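Local coordinates for protein pentafunctional AROM polypeptide (Schizosaccharomyces pombe, PDB 5SWV) that carries out several steps of the shikimate pathway, the portion here holding the dehydroquinate dehydratase and shikimate dehydrogenase domains, at residues 357-368 with 470-478. Numbering follows the deposited sequence.
Sequences IYDTFANALDGV and DGGVFLDMA
Residues 357-364 of helix 353-364 pack across strand 472-476 in a roughly antiparallel sense, the short axes approaching to 9.5 Å at 149°, so that Ile357 lies by Leu475 and Ala364 by Val473. No hydrogen bond joins the two segments; the interface is largely apolar. Val473 carries its centre. The Phe361 ring meets Val473 with its edge: CE1 lies 3.6 Å from Val473 O, which is near the ring plane, and 3.7 Å from Val473 CG1. The other branch of Val473, CG2, turns toward Leu365 CD2 at 3.8 Å and Ala364 CB at 4.1 Å. Leu475 extends its CG away from the backbone N (chi1 171°), which places CD2 4.0 Å from Phe361 CE2 and against Ile357 CA and CG2, the Leu475 and Ile357 side chains crossing at about a right angle. Bent at chi2 and chi3, Met477 folds back to set SD 3.8 Å from Ile357 CG1. Asp366 leaves helical geometry with positive phi and the chain turns, bringing Val368 CG2 to 4.0 Å from Asp470 O. Strand 472-476 runs between strands 440-445 and 496-498 in the parallel sheet of what is probably the Rossmann-like nucleotide-binding domain of shikimate dehydrogenase. Phe361 also rests on Ala442 and Val444 of strand 440-445, while helix 382-393 packs against Ile357 and helix 500-516 against Thr360, placing helix 353-364 over one face of this sheet between those two helices.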
ATOM      1  N   ILE A 357      13.712   4.361  -2.957  1.00 32.18           N
ATOM      2  CA  ILE A 357      14.418   3.376  -3.770  1.00 32.00           C
ATOM      3  C   ILE A 357      13.573   2.133  -3.941  1.00 30.95           C
ATOM      4  O   ILE A 357      13.257   1.750  -5.050  1.00 30.93           O
ATOM      5  CB  ILE A 357      15.780   3.011  -3.152  1.00 33.02           C
ATOM      6  CG1 ILE A 357      16.647   4.283  -3.033  1.00 33.87           C
ATOM      7  CG2 ILE A 357      16.495   1.964  -4.006  1.00 33.30           C
ATOM      8  CD1 ILE A 357      17.909   4.104  -2.225  1.00 34.06           C
ATOM      9  N   TYR A 358      13.192   1.527  -2.832  1.00 30.16           N
ATOM     10  CA  TYR A 358      12.421   0.311  -2.851  1.00 30.12           C
ATOM     11  C   TYR A 358      11.159   0.417  -3.689  1.00 30.52           C
ATOM     12  O   TYR A 358      10.953  -0.382  -4.594  1.00 30.29           O
ATOM     13  CB  TYR A 358      12.055  -0.101  -1.424  1.00 30.27           C
ATOM     14  CG  TYR A 358      11.314  -1.402  -1.376  1.00 30.38           C
ATOM     15  CD1 TYR A 358       9.932  -1.428  -1.471  1.00 30.63           C
ATOM     16  CD2 TYR A 358      11.995  -2.615  -1.284  1.00 30.33           C
ATOM     17  CE1 TYR A 358       9.239  -2.629  -1.459  1.00 31.40           C
ATOM     18  CE2 TYR A 358      11.317  -3.823  -1.257  1.00 30.54           C
ATOM     19  CZ  TYR A 358       9.938  -3.826  -1.351  1.00 31.30           C
ATOM     20  OH  TYR A 358       9.232  -4.995  -1.344  1.00 31.63           O
ATOM     21  N   ASP A 359      10.317   1.401  -3.382  1.00 31.42           N
ATOM     22  CA  ASP A 359       9.003   1.540  -4.028  1.00 31.96           C
ATOM     23  C   ASP A 359       9.109   1.868  -5.520  1.00 32.76           C
ATOM     24  O   ASP A 359       8.190   1.561  -6.299  1.00 33.51           O
ATOM     25  CB  ASP A 359       8.158   2.651  -3.388  1.00 32.29           C
ATOM     26  CG  ASP A 359       7.775   2.390  -1.932  1.00 32.55           C
ATOM     27  OD1 ASP A 359       8.105   1.339  -1.336  1.00 32.52           O
ATOM     28  OD2 ASP A 359       7.107   3.283  -1.372  1.00 32.81           O
ATOM     29  N   THR A 360      10.192   2.535  -5.914  1.00 32.91           N
ATOM     30  CA  THR A 360      10.410   2.865  -7.319  1.00 33.41           C
ATOM     31  C   THR A 360      10.624   1.578  -8.122  1.00 34.94           C
ATOM     32  O   THR A 360       9.978   1.381  -9.140  1.00 35.45           O
ATOM     33  CB  THR A 360      11.590   3.833  -7.481  1.00 32.77           C
ATOM     34  OG1 THR A 360      11.278   5.054  -6.816  1.00 32.07           O
ATOM     35  CG2 THR A 360      11.867   4.129  -8.934  1.00 33.05           C
ATOM     36  N   PHE A 361      11.512   0.710  -7.640  1.00 36.47           N
ATOM     37  CA  PHE A 361      11.729  -0.607  -8.236  1.00 37.31           C
ATOM     38  C   PHE A 361      10.465  -1.453  -8.196  1.00 38.05           C
ATOM     39  O   PHE A 361      10.073  -2.035  -9.206  1.00 37.49           O
ATOM     40  CB  PHE A 361      12.887  -1.348  -7.542  1.00 37.61           C
ATOM     41  CG  PHE A 361      14.251  -0.905  -8.006  1.00 37.98           C
ATOM     42  CD1 PHE A 361      14.751  -1.317  -9.234  1.00 37.85           C
ATOM     43  CD2 PHE A 361      15.041  -0.084  -7.218  1.00 38.57           C
ATOM     44  CE1 PHE A 361      15.997  -0.903  -9.671  1.00 37.81           C
ATOM     45  CE2 PHE A 361      16.301   0.324  -7.649  1.00 38.49           C
ATOM     46  CZ  PHE A 361      16.772  -0.081  -8.880  1.00 38.09           C
ATOM     47  N   ALA A 362       9.814  -1.499  -7.039  1.00 39.81           N
ATOM     48  CA  ALA A 362       8.579  -2.279  -6.893  1.00 42.09           C
ATOM     49  C   ALA A 362       7.574  -1.988  -8.018  1.00 45.02           C
ATOM     50  O   ALA A 362       6.998  -2.920  -8.577  1.00 46.09           O
ATOM     51  CB  ALA A 362       7.945  -2.037  -5.533  1.00 41.70           C
ATOM     52  N   ASN A 363       7.415  -0.708  -8.365  1.00 47.31           N
ATOM     53  CA  ASN A 363       6.498  -0.279  -9.431  1.00 50.09           C
ATOM     54  C   ASN A 363       7.057  -0.370 -10.843  1.00 49.66           C
ATOM     55  O   ASN A 363       6.302  -0.622 -11.783  1.00 50.12           O
ATOM     56  CB  ASN A 363       5.979   1.153  -9.175  1.00 52.37           C
ATOM     57  CG  ASN A 363       4.901   1.193  -8.102  1.00 53.76           C
ATOM     58  OD1 ASN A 363       3.697   1.176  -8.406  1.00 55.87           O
ATOM     59  ND2 ASN A 363       5.326   1.204  -6.835  1.00 53.40           N
ATOM     60  N   ALA A 364       8.359  -0.160 -10.997  1.00 49.15           N
ATOM     61  CA  ALA A 364       8.984  -0.162 -12.325  1.00 49.93           C
ATOM     62  C   ALA A 364       9.174  -1.546 -12.939  1.00 50.94           C
ATOM     63  O   ALA A 364       9.405  -1.628 -14.139  1.00 50.94           O
ATOM     64  CB  ALA A 364      10.323   0.562 -12.288  1.00 49.89           C
ATOM     65  N   LEU A 365       9.064  -2.616 -12.142  1.00 52.81           N
ATOM     66  CA  LEU A 365       9.462  -3.965 -12.580  1.00 55.09           C
ATOM     67  C   LEU A 365       8.456  -4.799 -13.391  1.00 59.29           C
ATOM     68  O   LEU A 365       8.881  -5.736 -14.066  1.00 60.84           O
ATOM     69  CB  LEU A 365       9.937  -4.796 -11.383  1.00 54.33           C
ATOM     70  CG  LEU A 365      11.340  -4.492 -10.835  1.00 53.78           C
ATOM     71  CD1 LEU A 365      11.527  -5.211  -9.508  1.00 53.63           C
ATOM     72  CD2 LEU A 365      12.461  -4.862 -11.803  1.00 53.78           C
ATOM     73  N   ASP A 366       7.158  -4.476 -13.328  1.00 63.96           N
ATOM     74  CA  ASP A 366       6.088  -5.274 -13.975  1.00 67.33           C
ATOM     75  C   ASP A 366       6.063  -6.698 -13.385  1.00 70.94           C
ATOM     76  O   ASP A 366       6.009  -6.824 -12.157  1.00 71.79           O
ATOM     77  CB  ASP A 366       6.197  -5.251 -15.518  1.00 68.30           C
ATOM     78  CG  ASP A 366       6.036  -3.856 -16.097  1.00 69.91           C
ATOM     79  OD1 ASP A 366       5.041  -3.188 -15.734  1.00 70.70           O
ATOM     80  OD2 ASP A 366       6.886  -3.430 -16.917  1.00 68.67           O
ATOM     81  N   GLY A 367       6.112  -7.753 -14.215  1.00 72.83           N
ATOM     82  CA  GLY A 367       6.172  -9.138 -13.719  1.00 71.85           C
ATOM     83  C   GLY A 367       7.493  -9.469 -13.028  1.00 69.54           C
ATOM     84  O   GLY A 367       7.488 -10.011 -11.926  1.00 69.35           O
ATOM     85  N   VAL A 368       8.607  -9.125 -13.688  1.00 67.27           N
ATOM     86  CA  VAL A 368       9.997  -9.362 -13.215  1.00 65.07           C
ATOM     87  C   VAL A 368      10.140  -9.315 -11.684  1.00 62.17           C
ATOM     88  O   VAL A 368       9.926  -8.280 -11.076  1.00 62.44           O
ATOM     89  CB  VAL A 368      11.019  -8.335 -13.831  1.00 65.73           C
ATOM     90  CG1 VAL A 368      12.429  -8.541 -13.270  1.00 65.90           C
ATOM     91  CG2 VAL A 368      11.058  -8.408 -15.362  1.00 65.90           C
ATOM     92  N   ASP A 470      16.439  -8.843 -19.302  1.00 54.17           N
ATOM     93  CA  ASP A 470      15.185  -8.293 -19.788  1.00 54.20           C
ATOM     94  C   ASP A 470      14.464  -7.600 -18.645  1.00 52.59           C
ATOM     95  O   ASP A 470      14.427  -8.125 -17.527  1.00 51.88           O
ATOM     96  CB  ASP A 470      14.282  -9.373 -20.381  1.00 54.98           C
ATOM     97  CG  ASP A 470      14.780  -9.883 -21.715  1.00 56.36           C
ATOM     98  OD1 ASP A 470      15.440  -9.128 -22.476  1.00 55.94           O
ATOM     99  OD2 ASP A 470      14.500 -11.062 -21.997  1.00 57.17           O
ATOM    100  N   GLY A 471      13.929  -6.414 -18.950  1.00 50.78           N
ATOM    101  CA  GLY A 471      13.168  -5.603 -18.013  1.00 48.85           C
ATOM    102  C   GLY A 471      13.989  -5.009 -16.892  1.00 47.00           C
ATOM    103  O   GLY A 471      13.433  -4.639 -15.868  1.00 45.94           O
ATOM    104  N   GLY A 472      15.305  -4.909 -17.082  1.00 46.17           N
ATOM    105  CA  GLY A 472      16.208  -4.435 -16.033  1.00 44.75           C
ATOM    106  C   GLY A 472      16.033  -2.953 -15.809  1.00 43.70           C
ATOM    107  O   GLY A 472      15.800  -2.224 -16.765  1.00 44.20           O
ATOM    108  N   VAL A 473      16.144  -2.508 -14.555  1.00 42.76           N
ATOM    109  CA  VAL A 473      15.842  -1.109 -14.187  1.00 42.04           C
ATOM    110  C   VAL A 473      17.076  -0.407 -13.627  1.00 41.56           C
ATOM    111  O   VAL A 473      17.797  -0.967 -12.800  1.00 40.68           O
ATOM    112  CB  VAL A 473      14.687  -1.012 -13.155  1.00 41.67           C
ATOM    113  CG1 VAL A 473      14.406   0.438 -12.759  1.00 41.15           C
ATOM    114  CG2 VAL A 473      13.425  -1.677 -13.689  1.00 41.91           C
ATOM    115  N   PHE A 474      17.296   0.817 -14.104  1.00 41.64           N
ATOM    116  CA  PHE A 474      18.351   1.705 -13.629  1.00 41.95           C
ATOM    117  C   PHE A 474      17.714   2.876 -12.912  1.00 41.47           C
ATOM    118  O   PHE A 474      16.797   3.495 -13.451  1.00 41.35           O
ATOM    119  CB  PHE A 474      19.131   2.235 -14.816  1.00 43.11           C
ATOM    120  CG  PHE A 474      20.126   3.292 -14.459  1.00 44.67           C
ATOM    121  CD1 PHE A 474      21.419   2.948 -14.084  1.00 46.11           C
ATOM    122  CD2 PHE A 474      19.783   4.633 -14.503  1.00 45.41           C
ATOM    123  CE1 PHE A 474      22.349   3.924 -13.750  1.00 46.13           C
ATOM    124  CE2 PHE A 474      20.708   5.613 -14.170  1.00 45.67           C
ATOM    125  CZ  PHE A 474      21.988   5.259 -13.787  1.00 45.81           C
ATOM    126  N   LEU A 475      18.212   3.197 -11.721  1.00 41.14           N
ATOM    127  CA  LEU A 475      17.731   4.354 -10.955  1.00 41.64           C
ATOM    128  C   LEU A 475      18.879   5.290 -10.598  1.00 43.05           C
ATOM    129  O   LEU A 475      19.867   4.859 -10.026  1.00 44.02           O
ATOM    130  CB  LEU A 475      17.046   3.888  -9.671  1.00 40.53           C
ATOM    131  CG  LEU A 475      16.659   4.960  -8.646  1.00 39.62           C
ATOM    132  CD1 LEU A 475      15.657   5.931  -9.230  1.00 39.75           C
ATOM    133  CD2 LEU A 475      16.082   4.302  -7.411  1.00 39.33           C
ATOM    134  N   ASP A 476      18.744   6.571 -10.904  1.00 44.65           N
ATOM    135  CA  ASP A 476      19.713   7.560 -10.456  1.00 46.71           C
ATOM    136  C   ASP A 476      19.043   8.378  -9.379  1.00 47.00           C
ATOM    137  O   ASP A 476      17.964   8.893  -9.610  1.00 48.52           O
ATOM    138  CB  ASP A 476      20.128   8.464 -11.616  1.00 48.37           C
ATOM    139  CG  ASP A 476      21.380   9.270 -11.320  1.00 49.90           C
ATOM    140  OD1 ASP A 476      21.553   9.722 -10.170  1.00 51.04           O
ATOM    141  OD2 ASP A 476      22.185   9.472 -12.255  1.00 51.91           O
ATOM    142  N   MET A 477      19.684   8.508  -8.222  1.00 47.68           N
ATOM    143  CA  MET A 477      19.131   9.272  -7.105  1.00 48.28           C
ATOM    144  C   MET A 477      19.304  10.776  -7.191  1.00 51.47           C
ATOM    145  O   MET A 477      18.710  11.491  -6.390  1.00 52.28           O
ATOM    146  CB  MET A 477      19.721   8.790  -5.790  1.00 47.06           C
ATOM    147  CG  MET A 477      19.327   7.372  -5.462  1.00 46.68           C
ATOM    148  SD  MET A 477      17.546   7.218  -5.330  1.00 45.93           S
ATOM    149  CE  MET A 477      17.235   8.095  -3.791  1.00 45.55           C
ATOM    150  N   ALA A 478      20.091  11.267  -8.142  1.00 56.17           N
ATOM    151  CA  ALA A 478      20.199  12.712  -8.354  1.00 61.79           C
ATOM    152  C   ALA A 478      19.124  13.250  -9.320  1.00 66.56           C
ATOM    153  O   ALA A 478      18.702  12.574 -10.282  1.00 66.02           O
ATOM    154  CB  ALA A 478      21.595  13.069  -8.842  1.00 62.76           C
TER